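Local coordinates for immunity protein 52 domain-containing protein (Burkholderia pseudomallei K96243, PDB 4RHO) that is of unknown function but probably serves as an immunity protein that protects the bacterium against a toxin, at residues Thr156-Val159 / Ala160-Pro164; Gly173-Asp176 / Lys177-Phe180; Val237-Ala240 / Asn241-Glu244. All blocks are in the same frame, centred on the assembly; numbering follows the deposited sequence. Where two conformers were deposited one is given.

Overall arrangement
Contact 1 closes helix 148-162 close to the middle of the chain, where its apolar residues meet strands of the antiparallel sheet and helix 36-51. Contacts 2 and 3 lie farther out, with centres about 10 Å from each other and about 24 Å from that of contact 1. Contact 2 is a turn in the loop between strands 166-171 and 189-192, and contact 3 is a regular section of helix 234-249; the two touch, chiefly through Tyr174 and Glu244. The chemistry changes accordingly: hydrophobic packing at a helix end in 156-164, turn bonds and a bridging water in 173-180, and, in 237-244, a buried carboxylate on one side of the helix and an exposed arginine on another.

Contact 1: Thr156-Val159 / Ala160-Pro164; sequences TTIV and AAFNP
Thr156 O accepts Ala160 N at 3.0 Å, a regular alpha-helical bond in the last turns of helix 148-162, which ends here with a positive-phi asparagine followed by a proline, next to the antiparallel sheet. In one of its two conformers the hydroxyl of Thr156 turns back along the same helix to bond to Ala152 O. Thr157 repeats the pattern one step on: its OG1 is held by Asp153 O, and its own carbonyl takes a weak bond from Ala161 N, close to the end of the helix. Ile158 O is shared. Phe162 N reaches it at 2.9 Å, and Ala161 N adds a weak bond of the 3-10 type (i to i-3) at 3.3 Å. The same oxygen lies at the edge of the Phe162 ring, in its plane, with CD2 3.5 Å away. With CG2 anti to its backbone N (CG1 at chi1 -65°), Ile158 brings that methyl to 4.0 Å from Phe162 CD2. Both side chains continue into the core: Ile158 meets Ile22 and Ala24 of strand 20-26, and the Phe162 ring stacks on Phe135, while Val46 of helix 36-51 touches both. Val159 O receives the final bond, from Asn163 N at 2.8 Å. Asn163 then leaves the helix in a left-handed conformation (phi 43°), the reversal also found in a Schellman motif. The next residue, Pro164, lacks the N-H that would complete that motif's longer bond; instead it folds its ring back against the last turn, and its CD packs 3.5 Å from Val159 O. The valine and proline side chains cross at about a right angle, both against Tyr191 of strand 189-192, with Val159 CG2 4.2 Å from Pro164 CG.

Contact 2: Gly173-Asp176 / Lys177-Phe180; sequences GYFD and KQVF
Lys177 N donates to Tyr174 O at 2.7 Å, approaching from above the carbonyl plane, a geometry that goes with the tight turn. The same oxygen takes a second, weak bond from Gln178 N at 3.0 Å. At the start of the turn, one water links main chain to side chain: it donates to Gly173 O and accepts from Lys177 NZ, at 2.8 Å in each case. The lysine reaches it because its chain bends at chi2 (-77°) and again at chi4. Gln178 spends its amide locally, NE2 donating to Phe180 O at 2.7 Å and so tying the end of the segment back to the turn. The backbone here makes two overlapping type I beta turns, 174-177 and 175-178, the second closed by a weak bond from Gln178 N to Phe175 O; they lie in the loop between strands 166-171 and 189-192. Around this frame the aromatic residues pack. Gln178 N lies over one face of the Tyr174 ring, offset toward the rim, and Gln178 CB comes to 3.6 Å from Tyr174 CE2. The tyrosine itself lies against helix 234-249. On the exposed side, the amide of Gln178 is inclined 58° to the Phe175 ring, with OE1 3.5 Å from Phe175 CD1.

Contact 3: Val237-Ala240 / Asn241-Glu244; sequences VAIA and NRIE
Glu244, which continues the helix by donating its N to Ala240 O at 3.1 Å, carries a buried carboxylate gripped by several groups. OE2 is bonded to the hydroxyl of Tyr174 and to Val186 N, and OE1 to Val179 N. Three bonds from the loop between strands 166-171 and 189-192 thus satisfy the group and would probably stabilise its negative charge. Its CG, anti to the carbonyl carbon (chi1 -73°), brings the side chain back along the previous turn, 3.3 Å from Ala240 O. Ala240, one turn earlier, contributes a small methyl to the surface on which Tyr174 rests. The other backbone bonds are equally regular: Asn241 N donates to Val237 O at 2.8 Å, and the bonds from Arg242 N to Ala238 O and from Ile243 N to Ile239 O continue the i to i-4 pattern. Val237 and Asn241 run side by side, pointing the same way. On another side of the helix, Ile239 sends its CD1 over one face of the Arg242 guanidinium, offset toward the rim and 3.6 Å from Arg242 NH1. A bend at chi3 (59°) turns the guanidinium over this methyl, so an aliphatic tip backs a flat charged group; the arginine side chain also touches Glu203. Ile243 packs one turn beyond, its CD1 4.3 Å from Ile239 CG1. Ala238 and Arg242, four apart, form an exposed strip, while Val237, Ile239, Ala240, Ile243 and Glu244 are buried, as in an amphipathic alpha-helix with a narrow polar face; its Ala240-Glu244 side covers the 173-180 loop.

Contact 1: Thr156-Val159 / Ala160-Pro164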
ATOM      1  N   THR A 156       1.560   2.041   9.402  1.00 23.87           N
ATOM      2  CA  THR A 156       0.941   2.980  10.342  0.67 23.29           C
ATOM      3  C   THR A 156       0.730   4.350   9.672  1.00 28.05           C
ATOM      4  O   THR A 156      -0.301   4.990   9.888  1.00 28.64           O
ATOM      5  CB  THR A 156       1.795   3.103  11.601  0.67 23.44           C
ATOM      6  OG1 THR A 156       2.033   1.798  12.124  0.67 18.37           O
ATOM      7  CG2 THR A 156       1.139   3.990  12.670  0.67 19.42           C
ATOM      8  N   THR A 157       1.711   4.797   8.853  1.00 23.90           N
ATOM      9  CA  THR A 157       1.591   6.070   8.134  1.00 24.25           C
ATOM     10  C   THR A 157       0.410   6.005   7.141  1.00 26.89           C
ATOM     11  O   THR A 157      -0.350   6.961   7.032  1.00 26.74           O
ATOM     12  CB  THR A 157       2.909   6.406   7.417  1.00 32.25           C
ATOM     13  OG1 THR A 157       3.970   6.386   8.367  1.00 35.64           O
ATOM     14  CG2 THR A 157       2.861   7.759   6.720  1.00 26.81           C
ATOM     15  N   ILE A 158       0.227   4.837   6.468  1.00 22.91           N
ATOM     16  CA  ILE A 158      -0.880   4.635   5.515  1.00 22.50           C
ATOM     17  C   ILE A 158      -2.235   4.615   6.266  1.00 26.43           C
ATOM     18  O   ILE A 158      -3.227   5.166   5.769  1.00 25.00           O
ATOM     19  CB  ILE A 158      -0.660   3.329   4.692  1.00 24.64           C
ATOM     20  CG1 ILE A 158       0.602   3.452   3.793  1.00 24.80           C
ATOM     21  CG2 ILE A 158      -1.909   2.989   3.855  1.00 24.97           C
ATOM     22  CD1 ILE A 158       1.076   2.115   3.153  1.00 27.71           C
ATOM     23  N   VAL A 159      -2.256   4.023   7.482  1.00 23.42           N
ATOM     24  CA  VAL A 159      -3.458   3.984   8.319  1.00 23.35           C
ATOM     25  C   VAL A 159      -3.865   5.409   8.724  1.00 28.81           C
ATOM     26  O   VAL A 159      -5.043   5.753   8.651  1.00 29.76           O
ATOM     27  CB  VAL A 159      -3.255   3.078   9.570  1.00 26.34           C
ATOM     28  CG1 VAL A 159      -4.345   3.325  10.614  1.00 26.11           C
ATOM     29  CG2 VAL A 159      -3.203   1.608   9.173  1.00 25.10           C
ATOM     30  N   ALA A 160      -2.879   6.250   9.086  1.00 25.75           N
ATOM     31  CA  ALA A 160      -3.140   7.637   9.497  1.00 26.22           C
ATOM     32  C   ALA A 160      -3.568   8.510   8.299  1.00 30.73           C
ATOM     33  O   ALA A 160      -4.321   9.460   8.476  1.00 31.12           O
ATOM     34  CB  ALA A 160      -1.901   8.229  10.156  1.00 27.14           C
ATOM     35  N   ALA A 161      -3.096   8.171   7.082  1.00 27.42           N
ATOM     36  CA  ALA A 161      -3.353   8.985   5.888  1.00 27.56           C
ATOM     37  C   ALA A 161      -4.679   8.600   5.180  1.00 30.75           C
ATOM     38  O   ALA A 161      -5.257   9.432   4.478  1.00 30.54           O
ATOM     39  CB  ALA A 161      -2.196   8.856   4.911  1.00 27.97           C
ATOM     40  N   PHE A 162      -5.127   7.339   5.322  1.00 26.39           N
ATOM     41  CA  PHE A 162      -6.304   6.872   4.577  1.00 25.51           C
ATOM     42  C   PHE A 162      -7.428   6.344   5.505  1.00 31.87           C
ATOM     43  O   PHE A 162      -8.551   6.114   5.027  1.00 31.56           O
ATOM     44  CB  PHE A 162      -5.902   5.779   3.571  1.00 25.55           C
ATOM     45  CG  PHE A 162      -5.049   6.291   2.436  1.00 26.10           C
ATOM     46  CD1 PHE A 162      -5.634   6.840   1.297  1.00 28.03           C
ATOM     47  CD2 PHE A 162      -3.661   6.286   2.529  1.00 27.15           C
ATOM     48  CE1 PHE A 162      -4.846   7.353   0.265  1.00 28.55           C
ATOM     49  CE2 PHE A 162      -2.874   6.817   1.505  1.00 29.64           C
ATOM     50  CZ  PHE A 162      -3.471   7.342   0.375  1.00 27.62           C
ATOM     51  N   ASN A 163      -7.132   6.167   6.839  1.00 29.21           N
ATOM     52  CA  ASN A 163      -8.094   5.561   7.803  1.00 29.58           C
ATOM     53  C   ASN A 163      -8.782   4.310   7.162  1.00 32.12           C
ATOM     54  O   ASN A 163      -9.993   4.309   6.926  1.00 32.82           O
ATOM     55  CB  ASN A 163      -9.150   6.604   8.266  1.00 31.88           C
ATOM     56  CG  ASN A 163     -10.075   6.094   9.359  1.00 53.78           C
ATOM     57  OD1 ASN A 163      -9.690   5.283  10.212  1.00 44.47           O
ATOM     58  ND2 ASN A 163     -11.311   6.567   9.358  1.00 48.12           N
ATOM     59  N   PRO A 164      -7.985   3.293   6.765  1.00 28.17           N
ATOM     60  CA  PRO A 164      -8.539   2.219   5.931  1.00 27.51           C
ATOM     61  C   PRO A 164      -9.352   1.196   6.715  1.00 31.30           C
ATOM     62  O   PRO A 164      -9.282   1.141   7.941  1.00 30.31           O
ATOM     63  CB  PRO A 164      -7.296   1.572   5.331  1.00 28.29           C
ATOM     64  CG  PRO A 164      -6.233   1.822   6.326  1.00 32.60           C
ATOM     65  CD  PRO A 164      -6.517   3.172   6.894  1.00 29.52           C
TER

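Contact 2: Gly173-Asp176 / Lys177-Phe180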
ATOM      1  N   GLY A 173       2.646 -12.510  -5.103  1.00 39.82           N
ATOM      2  CA  GLY A 173       2.495 -13.951  -5.254  1.00 39.71           C
ATOM      3  C   GLY A 173       1.984 -14.653  -4.006  1.00 40.29           C
ATOM      4  O   GLY A 173       1.724 -15.860  -4.038  1.00 40.33           O
ATOM      5  N   TYR A 174       1.833 -13.906  -2.881  1.00 34.39           N
ATOM      6  CA  TYR A 174       1.339 -14.517  -1.641  1.00 33.02           C
ATOM      7  C   TYR A 174      -0.165 -14.825  -1.729  1.00 35.82           C
ATOM      8  O   TYR A 174      -0.642 -15.729  -1.042  1.00 35.25           O
ATOM      9  CB  TYR A 174       1.624 -13.628  -0.407  1.00 32.70           C
ATOM     10  CG  TYR A 174       1.015 -14.198   0.858  1.00 32.58           C
ATOM     11  CD1 TYR A 174       1.565 -15.326   1.472  1.00 34.67           C
ATOM     12  CD2 TYR A 174      -0.214 -13.739   1.332  1.00 31.73           C
ATOM     13  CE1 TYR A 174       0.910 -15.975   2.515  1.00 34.19           C
ATOM     14  CE2 TYR A 174      -0.876 -14.385   2.376  1.00 32.23           C
ATOM     15  CZ  TYR A 174      -0.300 -15.494   2.975  1.00 38.14           C
ATOM     16  OH  TYR A 174      -0.936 -16.129   4.012  1.00 38.92           O
ATOM     17  N   PHE A 175      -0.922 -14.047  -2.548  1.00 31.78           N
ATOM     18  CA  PHE A 175      -2.376 -14.243  -2.690  1.00 31.28           C
ATOM     19  C   PHE A 175      -2.710 -15.702  -3.088  1.00 36.20           C
ATOM     20  O   PHE A 175      -3.709 -16.252  -2.624  1.00 37.07           O
ATOM     21  CB  PHE A 175      -2.967 -13.258  -3.724  1.00 32.88           C
ATOM     22  CG  PHE A 175      -4.443 -13.474  -3.993  1.00 34.81           C
ATOM     23  CD1 PHE A 175      -5.407 -12.940  -3.145  1.00 36.96           C
ATOM     24  CD2 PHE A 175      -4.864 -14.270  -5.055  1.00 38.39           C
ATOM     25  CE1 PHE A 175      -6.767 -13.191  -3.359  1.00 38.25           C
ATOM     26  CE2 PHE A 175      -6.226 -14.510  -5.273  1.00 41.89           C
ATOM     27  CZ  PHE A 175      -7.168 -13.966  -4.425  1.00 39.15           C
ATOM     28  N   ASP A 176      -1.874 -16.318  -3.940  1.00 32.29           N
ATOM     29  CA  ASP A 176      -2.082 -17.706  -4.361  1.00 33.27           C
ATOM     30  C   ASP A 176      -1.803 -18.690  -3.201  1.00 36.51           C
ATOM     31  O   ASP A 176      -2.210 -19.849  -3.270  1.00 35.53           O
ATOM     32  CB  ASP A 176      -1.188 -18.044  -5.570  1.00 36.63           C
ATOM     33  CG  ASP A 176      -1.591 -17.333  -6.859  1.00 48.06           C
ATOM     34  OD1 ASP A 176      -2.759 -16.872  -6.947  1.00 46.51           O
ATOM     35  OD2 ASP A 176      -0.780 -17.325  -7.809  1.00 57.56           O
ATOM     36  N   LYS A 177      -1.156 -18.202  -2.113  1.00 32.11           N
ATOM     37  CA  LYS A 177      -0.764 -19.051  -0.988  1.00 31.41           C
ATOM     38  C   LYS A 177      -1.693 -18.846   0.247  1.00 33.77           C
ATOM     39  O   LYS A 177      -1.663 -19.664   1.171  1.00 33.84           O
ATOM     40  CB  LYS A 177       0.706 -18.772  -0.595  1.00 33.17           C
ATOM     41  CG  LYS A 177       1.723 -19.101  -1.706  1.00 39.09           C
ATOM     42  CD  LYS A 177       1.985 -20.607  -1.817  1.00 44.05           C
ATOM     43  CE  LYS A 177       3.001 -20.941  -2.896  1.00 51.89           C
ATOM     44  NZ  LYS A 177       2.453 -20.728  -4.267  1.00 58.64           N
ATOM     45  N   GLN A 178      -2.500 -17.750   0.266  1.00 28.53           N
ATOM     46  CA  GLN A 178      -3.375 -17.468   1.421  1.00 28.04           C
ATOM     47  C   GLN A 178      -4.552 -18.487   1.496  1.00 33.79           C
ATOM     48  O   GLN A 178      -4.974 -19.021   0.470  1.00 33.22           O
ATOM     49  CB  GLN A 178      -3.906 -16.011   1.387  1.00 28.43           C
ATOM     50  CG  GLN A 178      -4.871 -15.709   0.238  1.00 36.59           C
ATOM     51  CD  GLN A 178      -5.188 -14.226   0.159  1.00 44.56           C
ATOM     52  OE1 GLN A 178      -4.292 -13.373   0.127  1.00 32.49           O
ATOM     53  NE2 GLN A 178      -6.466 -13.894   0.073  1.00 34.88           N
ATOM     54  N   VAL A 179      -5.009 -18.814   2.743  1.00 31.63           N
ATOM     55  CA  VAL A 179      -6.059 -19.831   2.971  1.00 31.84           C
ATOM     56  C   VAL A 179      -7.346 -19.441   2.249  1.00 36.11           C
ATOM     57  O   VAL A 179      -7.926 -20.261   1.552  1.00 36.38           O
ATOM     58  CB  VAL A 179      -6.328 -20.052   4.494  1.00 34.49           C
ATOM     59  CG1 VAL A 179      -7.396 -21.126   4.714  1.00 35.05           C
ATOM     60  CG2 VAL A 179      -5.054 -20.412   5.224  1.00 33.99           C
ATOM     61  N   PHE A 180      -7.812 -18.203   2.451  1.00 32.90           N
ATOM     62  CA  PHE A 180      -9.082 -17.764   1.892  1.00 33.30           C
ATOM     63  C   PHE A 180      -8.860 -16.757   0.769  1.00 38.32           C
ATOM     64  O   PHE A 180      -8.334 -15.667   1.010  1.00 37.63           O
ATOM     65  CB  PHE A 180      -9.970 -17.156   2.996  1.00 34.24           C
ATOM     66  CG  PHE A 180     -10.039 -17.990   4.256  1.00 35.09           C
ATOM     67  CD1 PHE A 180     -10.951 -19.033   4.372  1.00 38.33           C
ATOM     68  CD2 PHE A 180      -9.193 -17.728   5.330  1.00 35.80           C
ATOM     69  CE1 PHE A 180     -11.008 -19.808   5.536  1.00 39.02           C
ATOM     70  CE2 PHE A 180      -9.244 -18.511   6.487  1.00 38.43           C
ATOM     71  CZ  PHE A 180     -10.162 -19.535   6.589  1.00 37.39           C
TER
HETATM   72  O   HOH W   1       2.414 -18.200  -5.430  1.00 35.85           O

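Contact 3: Val237-Ala240 / Asn241-Glu244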
ATOM      1  N   VAL A 237       4.822 -19.001   5.108  1.00 33.20           N
ATOM      2  CA  VAL A 237       3.480 -19.174   4.553  1.00 32.99           C
ATOM      3  C   VAL A 237       2.578 -19.943   5.561  1.00 36.69           C
ATOM      4  O   VAL A 237       1.443 -19.533   5.803  1.00 35.43           O
ATOM      5  CB  VAL A 237       3.529 -19.892   3.167  1.00 38.28           C
ATOM      6  CG1 VAL A 237       2.124 -20.235   2.672  1.00 38.14           C
ATOM      7  CG2 VAL A 237       4.275 -19.042   2.136  1.00 38.35           C
ATOM      8  N   ALA A 238       3.123 -21.005   6.195  1.00 34.20           N
ATOM      9  CA  ALA A 238       2.354 -21.851   7.118  1.00 34.46           C
ATOM     10  C   ALA A 238       1.865 -21.064   8.356  1.00 37.00           C
ATOM     11  O   ALA A 238       0.741 -21.276   8.802  1.00 36.41           O
ATOM     12  CB  ALA A 238       3.192 -23.041   7.558  1.00 36.29           C
ATOM     13  N   ILE A 239       2.704 -20.163   8.903  1.00 33.34           N
ATOM     14  CA  ILE A 239       2.308 -19.390  10.086  1.00 32.41           C
ATOM     15  C   ILE A 239       1.293 -18.268   9.684  1.00 33.46           C
ATOM     16  O   ILE A 239       0.308 -18.050  10.397  1.00 31.86           O
ATOM     17  CB  ILE A 239       3.546 -18.813  10.857  1.00 36.42           C
ATOM     18  CG1 ILE A 239       3.112 -18.124  12.185  1.00 36.91           C
ATOM     19  CG2 ILE A 239       4.372 -17.868   9.979  1.00 38.01           C
ATOM     20  CD1 ILE A 239       2.363 -19.081  13.192  1.00 46.92           C
ATOM     21  N   ALA A 240       1.487 -17.646   8.503  1.00 28.73           N
ATOM     22  CA  ALA A 240       0.528 -16.664   7.995  1.00 26.94           C
ATOM     23  C   ALA A 240      -0.817 -17.332   7.714  1.00 28.50           C
ATOM     24  O   ALA A 240      -1.863 -16.774   8.047  1.00 26.75           O
ATOM     25  CB  ALA A 240       1.065 -16.005   6.731  1.00 27.73           C
ATOM     26  N   ASN A 241      -0.782 -18.598   7.206  1.00 24.99           N
ATOM     27  CA  ASN A 241      -1.989 -19.391   6.956  1.00 25.02           C
ATOM     28  C   ASN A 241      -2.716 -19.733   8.277  1.00 29.28           C
ATOM     29  O   ASN A 241      -3.938 -19.591   8.359  1.00 29.10           O
ATOM     30  CB  ASN A 241      -1.644 -20.678   6.188  1.00 25.91           C
ATOM     31  CG  ASN A 241      -1.359 -20.457   4.714  1.00 39.20           C
ATOM     32  OD1 ASN A 241      -1.600 -19.376   4.154  1.00 39.68           O
ATOM     33  ND2 ASN A 241      -0.889 -21.483   4.051  1.00 31.14           N
ATOM     34  N   ARG A 242      -1.950 -20.146   9.323  1.00 25.96           N
ATOM     35  CA  ARG A 242      -2.514 -20.456  10.648  1.00 25.48           C
ATOM     36  C   ARG A 242      -3.209 -19.230  11.257  1.00 29.66           C
ATOM     37  O   ARG A 242      -4.271 -19.366  11.875  1.00 30.32           O
ATOM     38  CB  ARG A 242      -1.419 -20.959  11.594  1.00 24.27           C
ATOM     39  CG  ARG A 242      -0.952 -22.388  11.293  1.00 27.57           C
ATOM     40  CD  ARG A 242       0.281 -22.735  12.097  1.00 30.96           C
ATOM     41  NE  ARG A 242       0.037 -22.623  13.537  1.00 43.26           N
ATOM     42  CZ  ARG A 242       1.003 -22.552  14.446  1.00 58.43           C
ATOM     43  NH1 ARG A 242       2.276 -22.525  14.071  1.00 46.35           N
ATOM     44  NH2 ARG A 242       0.703 -22.458  15.734  1.00 47.44           N
ATOM     45  N   ILE A 243      -2.604 -18.033  11.095  1.00 25.63           N
ATOM     46  CA  ILE A 243      -3.179 -16.790  11.619  1.00 24.53           C
ATOM     47  C   ILE A 243      -4.494 -16.460  10.881  1.00 28.54           C
ATOM     48  O   ILE A 243      -5.469 -16.066  11.521  1.00 28.59           O
ATOM     49  CB  ILE A 243      -2.156 -15.618  11.524  1.00 26.90           C
ATOM     50  CG1 ILE A 243      -0.923 -15.891  12.421  1.00 27.02           C
ATOM     51  CG2 ILE A 243      -2.826 -14.265  11.895  1.00 27.01           C
ATOM     52  CD1 ILE A 243       0.201 -14.917  12.245  1.00 33.26           C
ATOM     53  N   GLU A 244      -4.535 -16.690   9.541  1.00 25.79           N
ATOM     54  CA  GLU A 244      -5.754 -16.462   8.735  1.00 26.02           C
ATOM     55  C   GLU A 244      -6.899 -17.343   9.228  1.00 31.12           C
ATOM     56  O   GLU A 244      -8.013 -16.850   9.430  1.00 31.20           O
ATOM     57  CB  GLU A 244      -5.480 -16.732   7.246  1.00 27.68           C
ATOM     58  CG  GLU A 244      -4.634 -15.659   6.591  1.00 34.66           C
ATOM     59  CD  GLU A 244      -3.905 -16.083   5.330  1.00 47.52           C
ATOM     60  OE1 GLU A 244      -4.025 -17.264   4.937  1.00 39.28           O
ATOM     61  OE2 GLU A 244      -3.153 -15.250   4.778  1.00 39.72           O
TER